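Local structure of soluble lytic murein transglycosylase (Pseudomonas aeruginosa, 5OHU) at residues V181-L185 / L196-A201; A218-L224 / L243-L248; N124-L128 / Q159-C163; K142-Y146 / W170-Q175; Q210-M214 / D234-V240. The protein breaks down peptidoglycan as a lytic transglycosylase, acting both exolytically and endolytically on the cell-wall polymer. All coordinates share one frame; numbering follows the deposited sequence.

Contact 1: residues V181-L185 / L196-A201. With PO4 (phosphate ion), chain B.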
# COMPACT_ATOMS: atom_id res chain seq x y z
N VAL A 181 3.05 29.13 -11.99
CA VAL A 181 2.76 29.39 -10.58
C VAL A 181 1.36 28.91 -10.24
O VAL A 181 1.14 28.23 -9.23
CB VAL A 181 2.94 30.88 -10.26
CG1 VAL A 181 2.75 31.12 -8.76
CG2 VAL A 181 4.29 31.38 -10.73
N TRP A 182 0.40 29.26 -11.09
CA TRP A 182 -0.99 28.87 -10.88
C TRP A 182 -1.15 27.35 -10.81
O TRP A 182 -1.78 26.83 -9.89
CB TRP A 182 -1.87 29.46 -11.98
CG TRP A 182 -3.33 29.13 -11.82
CD1 TRP A 182 -4.02 28.16 -12.48
CD2 TRP A 182 -4.27 29.77 -10.93
NE1 TRP A 182 -5.34 28.16 -12.06
CE2 TRP A 182 -5.52 29.13 -11.12
CE3 TRP A 182 -4.17 30.81 -10.01
CZ2 TRP A 182 -6.67 29.51 -10.42
CZ3 TRP A 182 -5.32 31.19 -9.31
CH2 TRP A 182 -6.55 30.54 -9.52
N LYS A 183 -0.57 26.62 -11.78
CA LYS A 183 -0.65 25.16 -11.73
C LYS A 183 -0.14 24.62 -10.41
O LYS A 183 -0.74 23.71 -9.83
CB LYS A 183 0.19 24.51 -12.83
CG LYS A 183 -0.40 24.23 -14.17
CD LYS A 183 -0.21 25.38 -15.07
CE LYS A 183 -0.47 24.98 -16.51
NZ LYS A 183 -1.70 24.12 -16.58
N ARG A 184 1.00 25.13 -9.94
CA ARG A 184 1.54 24.57 -8.72
C ARG A 184 0.67 24.94 -7.52
O ARG A 184 0.49 24.14 -6.60
CB ARG A 184 2.98 25.03 -8.50
CG ARG A 184 3.66 24.20 -7.41
CD ARG A 184 4.99 24.76 -6.98
NE ARG A 184 5.57 23.91 -5.96
CZ ARG A 184 6.68 24.19 -5.28
NH1 ARG A 184 7.36 25.31 -5.51
NH2 ARG A 184 7.12 23.34 -4.37
N LEU A 185 0.13 26.15 -7.53
CA LEU A 185 -0.83 26.54 -6.50
C LEU A 185 -1.96 25.53 -6.41
O LEU A 185 -2.31 25.06 -5.32
CB LEU A 185 -1.35 27.94 -6.83
CG LEU A 185 -2.47 28.66 -6.06
CD1 LEU A 185 -2.55 28.26 -4.63
CD2 LEU A 185 -2.19 30.16 -6.15
N LEU A 196 2.41 26.60 1.57
CA LEU A 196 2.93 26.65 0.22
C LEU A 196 1.97 27.36 -0.73
O LEU A 196 2.35 28.32 -1.41
CB LEU A 196 3.23 25.23 -0.27
CG LEU A 196 3.74 25.17 -1.71
CD1 LEU A 196 4.92 26.06 -1.95
CD2 LEU A 196 4.02 23.74 -2.15
N ALA A 197 0.70 26.92 -0.76
CA ALA A 197 -0.26 27.48 -1.71
C ALA A 197 -0.42 28.99 -1.52
O ALA A 197 -0.46 29.75 -2.50
CB ALA A 197 -1.62 26.78 -1.55
N SER A 198 -0.47 29.44 -0.27
CA SER A 198 -0.61 30.86 -0.01
C SER A 198 0.64 31.63 -0.41
O SER A 198 0.54 32.77 -0.87
CB SER A 198 -0.94 31.11 1.46
OG SER A 198 -2.23 30.61 1.77
N HIS A 199 1.82 31.03 -0.24
CA HIS A 199 3.04 31.67 -0.73
C HIS A 199 3.03 31.77 -2.26
O HIS A 199 3.38 32.81 -2.82
CB HIS A 199 4.25 30.90 -0.24
CG HIS A 199 4.54 31.11 1.21
ND1 HIS A 199 4.99 30.10 2.04
CD2 HIS A 199 4.45 32.22 1.98
CE1 HIS A 199 5.15 30.57 3.26
NE2 HIS A 199 4.84 31.86 3.25
N LEU A 200 2.62 30.70 -2.95
CA LEU A 200 2.45 30.80 -4.40
C LEU A 200 1.43 31.86 -4.76
O LEU A 200 1.60 32.60 -5.73
CB LEU A 200 2.06 29.44 -4.99
CG LEU A 200 3.11 28.34 -4.79
CD1 LEU A 200 2.55 27.00 -5.18
CD2 LEU A 200 4.33 28.61 -5.64
N ALA A 201 0.35 31.96 -3.97
CA ALA A 201 -0.69 32.94 -4.27
C ALA A 201 -0.15 34.36 -4.20
O ALA A 201 -0.52 35.22 -5.02
CB ALA A 201 -1.87 32.75 -3.30
P PO4 B . 10.09 25.33 -2.86
O1 PO4 B . 10.03 26.09 -1.56
O2 PO4 B . 9.32 24.05 -2.73
O3 PO4 B . 9.52 26.20 -3.96
O4 PO4 B . 11.53 25.01 -3.20

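Contact 2: residues A218-L224 / L243-L248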
# COMPACT_ATOMS: atom_id res chain seq x y z
N ALA A 218 -10.38 25.54 -1.05
CA ALA A 218 -9.79 24.24 -0.73
C ALA A 218 -9.97 23.93 0.75
O ALA A 218 -10.22 22.78 1.12
CB ALA A 218 -8.31 24.20 -1.11
N GLN A 219 -9.90 24.95 1.61
CA GLN A 219 -10.04 24.70 3.04
C GLN A 219 -11.49 24.43 3.44
O GLN A 219 -11.74 23.61 4.31
CB GLN A 219 -9.44 25.86 3.84
CG GLN A 219 -8.02 26.20 3.40
CD GLN A 219 -7.40 27.32 4.20
OE1 GLN A 219 -7.76 28.48 4.06
NE2 GLN A 219 -6.39 26.98 4.97
N ASN A 220 -12.44 25.13 2.81
CA ASN A 220 -13.88 24.94 3.04
C ASN A 220 -14.62 25.06 1.72
O ASN A 220 -15.09 26.14 1.35
CB ASN A 220 -14.44 25.98 4.01
CG ASN A 220 -15.97 25.83 4.20
OD1 ASN A 220 -16.64 26.75 4.66
ND2 ASN A 220 -16.51 24.66 3.85
N PRO A 221 -14.79 23.94 1.02
CA PRO A 221 -15.44 24.00 -0.30
C PRO A 221 -16.94 24.22 -0.23
O PRO A 221 -17.54 24.51 -1.27
CB PRO A 221 -15.11 22.64 -0.92
CG PRO A 221 -14.77 21.77 0.22
CD PRO A 221 -14.22 22.62 1.31
N ALA A 222 -17.57 24.09 0.93
CA ALA A 222 -18.99 24.33 1.03
C ALA A 222 -19.33 25.78 0.72
O ALA A 222 -20.50 26.09 0.49
CB ALA A 222 -19.52 23.97 2.43
N GLN A 223 -18.34 26.67 0.70
CA GLN A 223 -18.63 28.03 0.26
C GLN A 223 -19.09 28.10 -1.19
O GLN A 223 -19.66 29.12 -1.59
CB GLN A 223 -17.42 28.97 0.47
CG GLN A 223 -16.87 29.08 1.90
CD GLN A 223 -15.46 29.71 1.94
OE1 GLN A 223 -14.44 29.01 1.85
NE2 GLN A 223 -15.41 31.04 2.05
N LEU A 224 -18.85 27.05 -1.99
CA LEU A 224 -19.35 27.07 -3.36
C LEU A 224 -20.87 27.12 -3.42
O LEU A 224 -21.41 27.40 -4.49
CB LEU A 224 -18.81 25.87 -4.16
CG LEU A 224 -17.29 25.86 -4.33
CD1 LEU A 224 -16.80 24.62 -5.09
CD2 LEU A 224 -16.83 27.14 -5.07
N LEU A 243 -11.77 22.56 -8.27
CA LEU A 243 -11.06 22.04 -7.11
C LEU A 243 -12.01 21.87 -5.93
O LEU A 243 -12.02 20.82 -5.26
CB LEU A 243 -9.90 22.97 -6.74
CG LEU A 243 -8.99 22.41 -5.63
CD1 LEU A 243 -7.54 22.66 -5.98
CD2 LEU A 243 -9.32 23.06 -4.30
N GLY A 244 -12.85 22.88 -5.69
CA GLY A 244 -13.78 22.79 -4.58
C GLY A 244 -14.79 21.67 -4.74
O GLY A 244 -15.11 20.97 -3.78
N LEU A 245 -15.30 21.47 -5.95
CA LEU A 245 -16.26 20.38 -6.13
C LEU A 245 -15.61 19.02 -5.94
O LEU A 245 -16.23 18.11 -5.38
CB LEU A 245 -16.95 20.46 -7.49
CG LEU A 245 -17.77 21.72 -7.69
CD1 LEU A 245 -18.01 22.00 -9.16
CD2 LEU A 245 -19.06 21.55 -6.94
N ARG A 246 -14.37 18.87 -6.39
CA ARG A 246 -13.68 17.60 -6.19
C ARG A 246 -13.43 17.35 -4.71
O ARG A 246 -13.59 16.22 -4.22
CB ARG A 246 -12.35 17.58 -6.96
CG ARG A 246 -12.44 16.82 -8.29
CD ARG A 246 -11.86 17.60 -9.44
NE ARG A 246 -10.57 18.20 -9.11
CZ ARG A 246 -10.08 19.30 -9.68
NH1 ARG A 246 -10.78 19.93 -10.63
NH2 ARG A 246 -8.90 19.77 -9.29
N ARG A 247 -13.06 18.40 -3.98
CA ARG A 247 -12.88 18.27 -2.54
C ARG A 247 -14.22 17.96 -1.87
O ARG A 247 -14.34 17.00 -1.11
CB ARG A 247 -12.27 19.56 -1.99
CG ARG A 247 -12.09 19.65 -0.47
CD ARG A 247 -10.96 18.76 0.10
NE ARG A 247 -9.75 18.72 -0.73
CZ ARG A 247 -8.72 19.56 -0.61
NH1 ARG A 247 -8.76 20.53 0.29
NH2 ARG A 247 -7.65 19.42 -1.38
N LEU A 248 -15.25 18.74 -2.21
CA LEU A 248 -16.56 18.56 -1.59
C LEU A 248 -17.13 17.17 -1.85
O LEU A 248 -17.88 16.63 -1.02
CB LEU A 248 -17.52 19.63 -2.14
CG LEU A 248 -18.90 19.80 -1.51
CD1 LEU A 248 -18.77 20.18 -0.03
CD2 LEU A 248 -19.68 20.87 -2.29

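Contact 3: residues N124-L128 / Q159-C163. With PO4 (phosphate ion), chain E; PO4 (phosphate ion), chain B.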
# COMPACT_ATOMS: atom_id res chain seq x y z
N ASN A 124 15.60 8.06 -6.27
CA ASN A 124 14.40 8.75 -5.78
C ASN A 124 14.72 9.76 -4.69
O ASN A 124 13.97 9.92 -3.73
CB ASN A 124 13.34 7.75 -5.29
CG ASN A 124 12.81 6.91 -6.40
OD1 ASN A 124 12.46 7.41 -7.47
ND2 ASN A 124 12.75 5.60 -6.17
N PHE A 125 15.86 10.44 -4.82
CA PHE A 125 16.16 11.61 -4.00
C PHE A 125 15.89 12.85 -4.83
O PHE A 125 16.64 13.16 -5.77
CB PHE A 125 17.61 11.58 -3.51
CG PHE A 125 17.87 10.53 -2.47
CD1 PHE A 125 17.18 10.53 -1.27
CD2 PHE A 125 18.84 9.56 -2.69
CE1 PHE A 125 17.44 9.57 -0.30
CE2 PHE A 125 19.10 8.60 -1.73
CZ PHE A 125 18.40 8.60 -0.54
N THR A 126 14.81 13.56 -4.50
CA THR A 126 14.49 14.81 -5.18
C THR A 126 15.67 15.78 -5.18
O THR A 126 15.87 16.52 -6.15
CB THR A 126 13.26 15.45 -4.51
OG1 THR A 126 12.15 14.56 -4.62
CG2 THR A 126 12.90 16.77 -5.17
N GLU A 127 16.46 15.79 -4.11
CA GLU A 127 17.60 16.70 -4.03
C GLU A 127 18.59 16.44 -5.15
O GLU A 127 19.12 17.38 -5.76
CB GLU A 127 18.27 16.56 -2.67
CG GLU A 127 19.45 17.50 -2.47
CD GLU A 127 20.13 17.32 -1.11
OE1 GLU A 127 21.05 18.10 -0.81
OE2 GLU A 127 19.74 16.41 -0.34
N LEU A 128 18.87 15.17 -5.46
CA LEU A 128 19.79 14.87 -6.54
C LEU A 128 19.18 15.22 -7.90
O LEU A 128 19.87 15.75 -8.78
CB LEU A 128 20.19 13.39 -6.49
CG LEU A 128 20.86 12.85 -5.24
CD1 LEU A 128 20.96 11.34 -5.32
CD2 LEU A 128 22.24 13.47 -5.04
N GLN A 159 9.76 21.57 -1.81
CA GLN A 159 10.88 20.83 -2.35
C GLN A 159 12.16 21.22 -1.61
O GLN A 159 12.24 22.26 -0.96
CB GLN A 159 11.02 21.11 -3.85
CG GLN A 159 9.91 20.54 -4.75
CD GLN A 159 9.83 18.98 -4.80
OE1 GLN A 159 9.93 18.29 -3.79
NE2 GLN A 159 9.68 18.45 -6.01
N PRO A 160 13.19 20.37 -1.68
CA PRO A 160 14.45 20.66 -0.99
C PRO A 160 15.13 21.91 -1.54
O PRO A 160 14.83 22.42 -2.62
CB PRO A 160 15.30 19.42 -1.25
CG PRO A 160 14.32 18.33 -1.55
CD PRO A 160 13.16 19.01 -2.24
N ALA A 161 16.12 22.35 -0.77
CA ALA A 161 16.87 23.57 -1.05
C ALA A 161 17.49 23.58 -2.44
O ALA A 161 17.47 24.61 -3.12
CB ALA A 161 17.96 23.75 0.00
N ALA A 162 18.08 22.46 -2.87
CA ALA A 162 18.70 22.46 -4.19
C ALA A 162 17.67 22.75 -5.27
O ALA A 162 18.00 23.31 -6.32
CB ALA A 162 19.40 21.13 -4.46
N CYS A 163 16.41 22.37 -5.04
CA CYS A 163 15.36 22.68 -6.01
C CYS A 163 15.07 24.17 -6.03
O CYS A 163 14.83 24.74 -7.10
CB CYS A 163 14.10 21.87 -5.69
SG CYS A 163 14.46 20.10 -5.63
P PO4 E . 11.47 4.36 -9.49
O1 PO4 E . 10.07 4.36 -8.92
O2 PO4 E . 12.43 3.79 -8.47
O3 PO4 E . 11.89 5.77 -9.83
O4 PO4 E . 11.51 3.52 -10.74
P PO4 B . 10.09 25.33 -2.86
O1 PO4 B . 10.03 26.09 -1.56
O2 PO4 B . 9.32 24.05 -2.73
O3 PO4 B . 9.52 26.20 -3.96
O4 PO4 B . 11.53 25.01 -3.20

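Contact 4: residues K142-Y146 / W170-Q175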
# COMPACT_ATOMS: atom_id res chain seq x y z
N LYS A 142 19.84 22.83 -21.89
CA LYS A 142 18.84 23.75 -21.37
C LYS A 142 17.43 23.21 -21.57
O LYS A 142 16.60 23.27 -20.66
CB LYS A 142 18.97 25.12 -22.02
CG LYS A 142 20.20 25.85 -21.58
CD LYS A 142 20.02 27.33 -21.65
CE LYS A 142 21.17 28.03 -20.95
NZ LYS A 142 21.12 27.78 -19.48
N ALA A 143 17.15 22.69 -22.76
CA ALA A 143 15.82 22.16 -23.02
C ALA A 143 15.49 21.04 -22.05
O ALA A 143 14.38 20.99 -21.51
CB ALA A 143 15.73 21.68 -24.47
N GLU A 144 16.45 20.14 -21.80
CA GLU A 144 16.21 19.08 -20.84
C GLU A 144 16.19 19.62 -19.41
O GLU A 144 15.47 19.09 -18.56
CB GLU A 144 17.25 17.97 -20.99
CG GLU A 144 17.26 17.31 -22.36
CD GLU A 144 18.34 17.86 -23.28
OE1 GLU A 144 18.45 19.10 -23.43
OE2 GLU A 144 19.09 17.05 -23.86
N GLY A 145 16.98 20.66 -19.14
CA GLY A 145 17.00 21.24 -17.81
C GLY A 145 15.72 21.99 -17.48
O GLY A 145 15.24 21.95 -16.34
N TYR A 146 15.15 22.68 -18.47
CA TYR A 146 13.82 23.25 -18.32
C TYR A 146 12.80 22.15 -18.03
O TYR A 146 11.97 22.28 -17.13
CB TYR A 146 13.43 24.05 -19.57
CG TYR A 146 14.25 25.32 -19.81
CD1 TYR A 146 15.26 25.70 -18.94
CD2 TYR A 146 13.99 26.14 -20.90
CE1 TYR A 146 15.99 26.84 -19.15
CE2 TYR A 146 14.72 27.29 -21.12
CZ TYR A 146 15.72 27.64 -20.24
OH TYR A 146 16.46 28.79 -20.44
N TRP A 170 15.89 28.63 -13.21
CA TRP A 170 14.82 28.49 -14.19
C TRP A 170 14.01 29.78 -14.29
O TRP A 170 13.72 30.26 -15.39
CB TRP A 170 13.96 27.31 -13.73
CG TRP A 170 12.87 26.85 -14.58
CD1 TRP A 170 12.94 26.46 -15.89
CD2 TRP A 170 11.53 26.61 -14.15
NE1 TRP A 170 11.70 26.02 -16.30
CE2 TRP A 170 10.82 26.11 -15.25
CE3 TRP A 170 10.86 26.80 -12.94
CZ2 TRP A 170 9.47 25.79 -15.19
CZ3 TRP A 170 9.52 26.48 -12.87
CH2 TRP A 170 8.84 25.97 -13.99
N GLN A 171 13.65 30.36 -13.15
CA GLN A 171 13.00 31.67 -13.14
C GLN A 171 13.91 32.75 -13.74
O GLN A 171 13.43 33.64 -14.45
CB GLN A 171 12.62 32.04 -11.71
CG GLN A 171 11.98 33.41 -11.55
CD GLN A 171 11.69 33.72 -10.10
OE1 GLN A 171 12.50 33.42 -9.21
NE2 GLN A 171 10.52 34.30 -9.84
N GLY A 172 15.21 32.68 -13.46
CA GLY A 172 16.13 33.65 -14.02
C GLY A 172 16.20 33.61 -15.53
O GLY A 172 16.50 34.62 -16.17
N GLU A 173 15.92 32.46 -16.12
CA GLU A 173 15.90 32.33 -17.57
C GLU A 173 14.50 32.47 -18.14
O GLU A 173 14.24 32.02 -19.27
CB GLU A 173 16.54 31.01 -17.99
CG GLU A 173 17.98 30.89 -17.49
CD GLU A 173 18.73 29.74 -18.12
OE1 GLU A 173 18.28 29.25 -19.18
OE2 GLU A 173 19.76 29.32 -17.54
N GLY A 174 13.59 33.09 -17.39
CA GLY A 174 12.31 33.53 -17.91
C GLY A 174 11.28 32.44 -18.12
O GLY A 174 10.35 32.62 -18.91
N GLN A 175 11.41 31.32 -17.43
CA GLN A 175 10.53 30.18 -17.67
C GLN A 175 9.38 30.08 -16.69
O GLN A 175 8.46 29.31 -16.93
CB GLN A 175 11.33 28.89 -17.61
CG GLN A 175 12.49 28.88 -18.56
CD GLN A 175 12.06 29.17 -19.98
OE1 GLN A 175 12.48 30.17 -20.57
NE2 GLN A 175 11.19 28.32 -20.52

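Contact 5: residues Q210-M214 / D234-V240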
# COMPACT_ATOMS: atom_id res chain seq x y z
N GLN A 210 -8.00 35.41 -7.25
CA GLN A 210 -8.47 34.05 -7.46
C GLN A 210 -7.60 33.04 -6.72
O GLN A 210 -8.10 32.00 -6.28
CB GLN A 210 -8.51 33.73 -8.95
CG GLN A 210 -9.52 34.52 -9.73
CD GLN A 210 -8.92 35.75 -10.38
OE1 GLN A 210 -8.03 36.40 -9.82
NE2 GLN A 210 -9.38 36.08 -11.59
N GLY A 211 -6.30 33.34 -6.57
CA GLY A 211 -5.42 32.42 -5.87
C GLY A 211 -5.76 32.32 -4.39
O GLY A 211 -5.79 31.23 -3.82
N ALA A 212 -6.05 33.45 -3.76
CA ALA A 212 -6.53 33.42 -2.39
C ALA A 212 -7.87 32.70 -2.31
O ALA A 212 -8.15 31.99 -1.34
CB ALA A 212 -6.64 34.85 -1.86
N LEU A 213 -8.70 32.87 -3.34
CA LEU A 213 -9.98 32.19 -3.38
C LEU A 213 -9.79 30.70 -3.49
O LEU A 213 -10.54 29.91 -2.88
CB LEU A 213 -10.79 32.73 -4.56
CG LEU A 213 -12.30 32.81 -4.44
CD1 LEU A 213 -12.67 33.40 -3.07
CD2 LEU A 213 -12.84 33.69 -5.58
N MET A 214 -8.81 30.28 -4.29
CA MET A 214 -8.52 28.85 -4.38
C MET A 214 -8.19 28.28 -3.01
O MET A 214 -8.72 27.24 -2.62
CB MET A 214 -7.38 28.60 -5.36
CG MET A 214 -6.99 27.14 -5.46
SD MET A 214 -6.09 26.78 -6.97
CE MET A 214 -7.44 26.72 -8.15
N ASP A 234 -14.24 33.06 -16.21
CA ASP A 234 -12.85 32.90 -16.62
C ASP A 234 -12.34 31.54 -16.16
O ASP A 234 -12.95 30.87 -15.31
CB ASP A 234 -11.96 34.04 -16.09
CG ASP A 234 -11.96 34.16 -14.57
OD1 ASP A 234 -11.83 33.13 -13.87
OD2 ASP A 234 -12.08 35.29 -14.07
N HIS A 235 -11.20 31.12 -16.72
CA HIS A 235 -10.65 29.81 -16.40
C HIS A 235 -10.20 29.72 -14.95
O HIS A 235 -10.26 28.65 -14.34
CB HIS A 235 -9.50 29.50 -17.36
CG HIS A 235 -9.89 29.50 -18.81
ND1 HIS A 235 -9.00 29.78 -19.83
CD2 HIS A 235 -11.08 29.25 -19.41
CE1 HIS A 235 -9.63 29.70 -20.99
NE2 HIS A 235 -10.89 29.39 -20.76
N ALA A 236 -9.71 30.84 -14.39
CA ALA A 236 -9.29 30.83 -13.00
C ALA A 236 -10.45 30.46 -12.09
O ALA A 236 -10.34 29.57 -11.24
CB ALA A 236 -8.71 32.19 -12.62
N THR A 237 -11.59 31.12 -12.28
CA THR A 237 -12.76 30.82 -11.46
C THR A 237 -13.22 29.38 -11.67
O THR A 237 -13.60 28.70 -10.71
CB THR A 237 -13.85 31.84 -11.76
OG1 THR A 237 -13.34 33.16 -11.49
CG2 THR A 237 -15.09 31.60 -10.91
N ALA A 238 -13.14 28.89 -12.91
CA ALA A 238 -13.49 27.49 -13.16
C ALA A 238 -12.53 26.54 -12.46
O ALA A 238 -12.95 25.48 -11.98
CB ALA A 238 -13.49 27.20 -14.66
N ASP A 239 -11.24 26.89 -12.40
CA ASP A 239 -10.28 26.09 -11.64
C ASP A 239 -10.60 26.12 -10.15
O ASP A 239 -10.57 25.08 -9.48
CB ASP A 239 -8.87 26.60 -11.89
CG ASP A 239 -8.17 25.86 -13.00
OD1 ASP A 239 -8.41 24.64 -13.16
OD2 ASP A 239 -7.37 26.50 -13.72
N VAL A 240 -10.91 27.29 -9.61
CA VAL A 240 -11.28 27.36 -8.20
C VAL A 240 -12.47 26.45 -7.92
O VAL A 240 -12.43 25.62 -7.01
CB VAL A 240 -11.58 28.82 -7.79
CG1 VAL A 240 -12.19 28.85 -6.39
CG2 VAL A 240 -10.28 29.61 -7.83

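Contact 1: residues V181-L185 / L196-A201
A helical hairpin made by helices 178-190 and 194-201 is closed along its seam by Leu185 and Leu200; the two short segments run antiparallel at 160°, with their axes 9.1 Å apart. With CG anti to its carbonyl carbon (chi1 -62°), Leu200 lays CD1 onto the opposing backbone, 3.5 Å from Leu185 N, and the same methyl touches CB, CG and CD of Arg184, the side chains crossing at about a right angle. Leu185 splits its two branches over the partner helix: CD1 packs 3.5 Å from Ala197 CB, while CD2 reaches CA of Ala201. Val181 CG1 adds a contact with Leu200 O at 3.6 Å. Such hairpins probably stack side by side, as in the helical superhelix of Slt70-like transglycosylases. At the hairpin's polar end Arg184, extended from CG to NE, passes Leu196, whose CD1 lies over one guanidinium face. A phosphate, probably from the crystallisation liquor, sits at the guanidinium edge, gripped by two prongs: Arg184 NH1 donates to phosphate O3 at 2.8 Å and 168°, and Arg184 NH2 donates to phosphate O2 at 2.8 Å. Further bonds from NE to Val155 O and from NH2 to Lys157 O fix the rotation of the group.

Contact 2: residues A218-L224 / L243-L248
Pro221 presses its ring onto helix 235-251 between Gly244 and Arg247, and the other side chains of the contact flank it. Two ring carbons do the touching. Pro221 CB rests 3.3 Å from Gly244 O, a carbonyl that also accepts the helical bond from Leu248 N; Pro221 CG meets the arginine stem, 3.5 Å from Arg247 CG, the two side chains crossing at about a right angle. Leu248 approaches with its base, CB lying 4.0 Å from Pro221 CB. Leu224, one three-residue turn further along the 3-10 segment, points its CD1 at the bare backbone of Gly244 and comes within 3.6 Å of Gly244 CA, a close approach made possible because no side chain stands there. Leu224 CD1 also lies 4.0 Å from Leu245 CG. At the other end of the contact Ala218, in the last turn of helix 208-219, meets Leu243 methyl to methyl, its CB being 3.5 Å from Leu243 CD2; the leucine reaches it with CG anti to the backbone N (chi1 -173°). Arg247 bends at chi2 and chi3, bringing NH1 within 2.8 Å of Ala218 O, while NH2 is bound by Ala189 O. The contact thus joins the end of one helix, and the 3-10 turn that follows it, to the middle of the next. Helix 253-263 covers Leu224, Leu245 and Leu248 through Leu259, whereas Ala189 of helix 178-190 lies against Ala218 and Leu243.

Contact 3: residues N124-L128 / Q159-C163
Glu127 and Ala162 bring their CA atoms to 5.9 Å, the closest CA pair across the contact between the first turns of helices 126-138 and 161-172, which begin just after Phe125 and Pro160 at their N-cap positions. Thr126 carries much of the contact through a single methyl. Thr126 CG2 stands anti to the backbone N, with OG1 taking the place beside that nitrogen (chi1 -61°), and this turns the methyl toward three neighbours at once: Gln159 OE1 at 3.6 Å, Pro160 CD at 3.7 Å and Cys163 SG at 3.7 Å. The glutamine and proline side chains both cross the threonine at about a right angle. Gln159 bends at chi2 and turns a face of its amide to the methyl, and the amide is held in that place by a bond from NE2 to Leu152 O. The sulfur belongs to the Cys130-Cys163 disulfide, a covalent tie between the same two helices, so the threonine methyl packs directly beside the cross-link. One residue further on, Glu127 is extended beyond CG; its CG touches Ala162 CB at 4.1 Å, while its carboxylate pairs with Arg104. Ala162 in turn is covered by Cys130, Leu131 and Gln134 of helix 126-138. A phosphate, probably from the crystallisation liquor, lies beside Gln159, whose N donates an almost straight bond of 2.7 Å to phosphate O2, at 174°; Arg184 holds that same ion. Another phosphate is held further off, before the start of helix 126-138, where Asn124 ND2 donates to its O2 at 2.9 Å.

Contact 4: residues K142-Y146 / W170-Q175
Tyr146 is packed at the tight side of the contact, with Gln175 over one face of its ring and Trp170 coming in obliquely. The glutamine folds back at chi2 and lays its side chain flat on the phenol: CG stands 3.8 Å from the Tyr146 ring centroid in a CH-pi contact, 11° off the ring normal, and the amide plane continues the stack with only 13° between it and the ring. Trp170 completes an offset edge-to-face pair, turning the edge of its five-membered ring toward Tyr146 with the planes at 61°; the nearest carbons are Tyr146 CD1 and Trp170 CD1, 3.9 Å apart. Trp153 meets the same indole. The outer side is looser and polar. Here the exposed Lys142 bends at its last torsion and crosses Glu173 at about a right angle, giving a salt bridge from NZ to Glu173 OE2 of 2.8 Å on the syn side of the carboxylate; NZ is also bonded to Leu137 O. Helix 161-172 ends here in a Schellman motif, which places Glu173 and Gln175 beside Tyr146: Gln175 N bonds to Trp170 O, Gly174 N bonds to Gln171 O, and Gly174 takes the positive phi of the C-prime position.

Contact 5: residues Q210-M214 / D234-V240
Gln210 reaches from helix 208-219 over the first turn of helix 235-251, and its atoms meet that turn one after another. Gln210 CB lies 4.0 Å from Ala236 CB, and Gln210 CG comes closer to the same methyl, at 3.8 Å, with Thr237 OG1 at a looser distance. The chain then bends at chi2 (95°), and the amide swings toward the start of the helix, where Gln210 NE2 faces Asp234 OD2 at 3.8 Å, too long for more than a polar approach; the amide and carboxylate planes are well turned from each other, and OD2 is bound by Gln232. The other carboxylate oxygen does the capping. Asp234 OD1 accepts from Thr237 N at 2.6 Å, nearly along its C-O axis, and from Thr237 OG1 at 2.8 Å on the syn side but tilted well out of the carboxylate plane, so two donors from one residue grip it and hold the carboxylate against the helix start. This is a classic aspartate N-cap, with a threonine at the third helical position supplying both bonds. Successive helices 208-219 and 235-251 run almost parallel here, 8° apart, the 3-10 turn and loop between them carrying the chain back. Further along, one turn after Ala236, Val240 wedges between Gln210 and Met214: Val240 CG2 lies 3.6 Å from Gln210 O and 3.9 Å from Met214 CB, and CG1 faces Leu213. Trp182 of helix 178-190 packs against Gln210, Met214 and Ala236.

Overall arrangement
The contacts spread along one curved run of helices, two pairs of them interleaved in sequence. Contacts 3 and 4 share helix 161-172, their centres 17 Å apart; contacts 2 and 5 share helices 208-219 and 235-251, their centres 12 Å apart. Contact 1 lies between these two groups, 19 Å from contacts 3 and 4 and 12 Å from contact 5, centre to centre. It is tied to contact 5 by Trp182, whose NE1 lies 3.1 Å from Asp239 OD2, probably as a hydrogen bond. It meets contact 3 round a common phosphate, bound by Arg184 and Gln159 N, and Arg184 NH2 packs 4.0 Å from Gln159 CG.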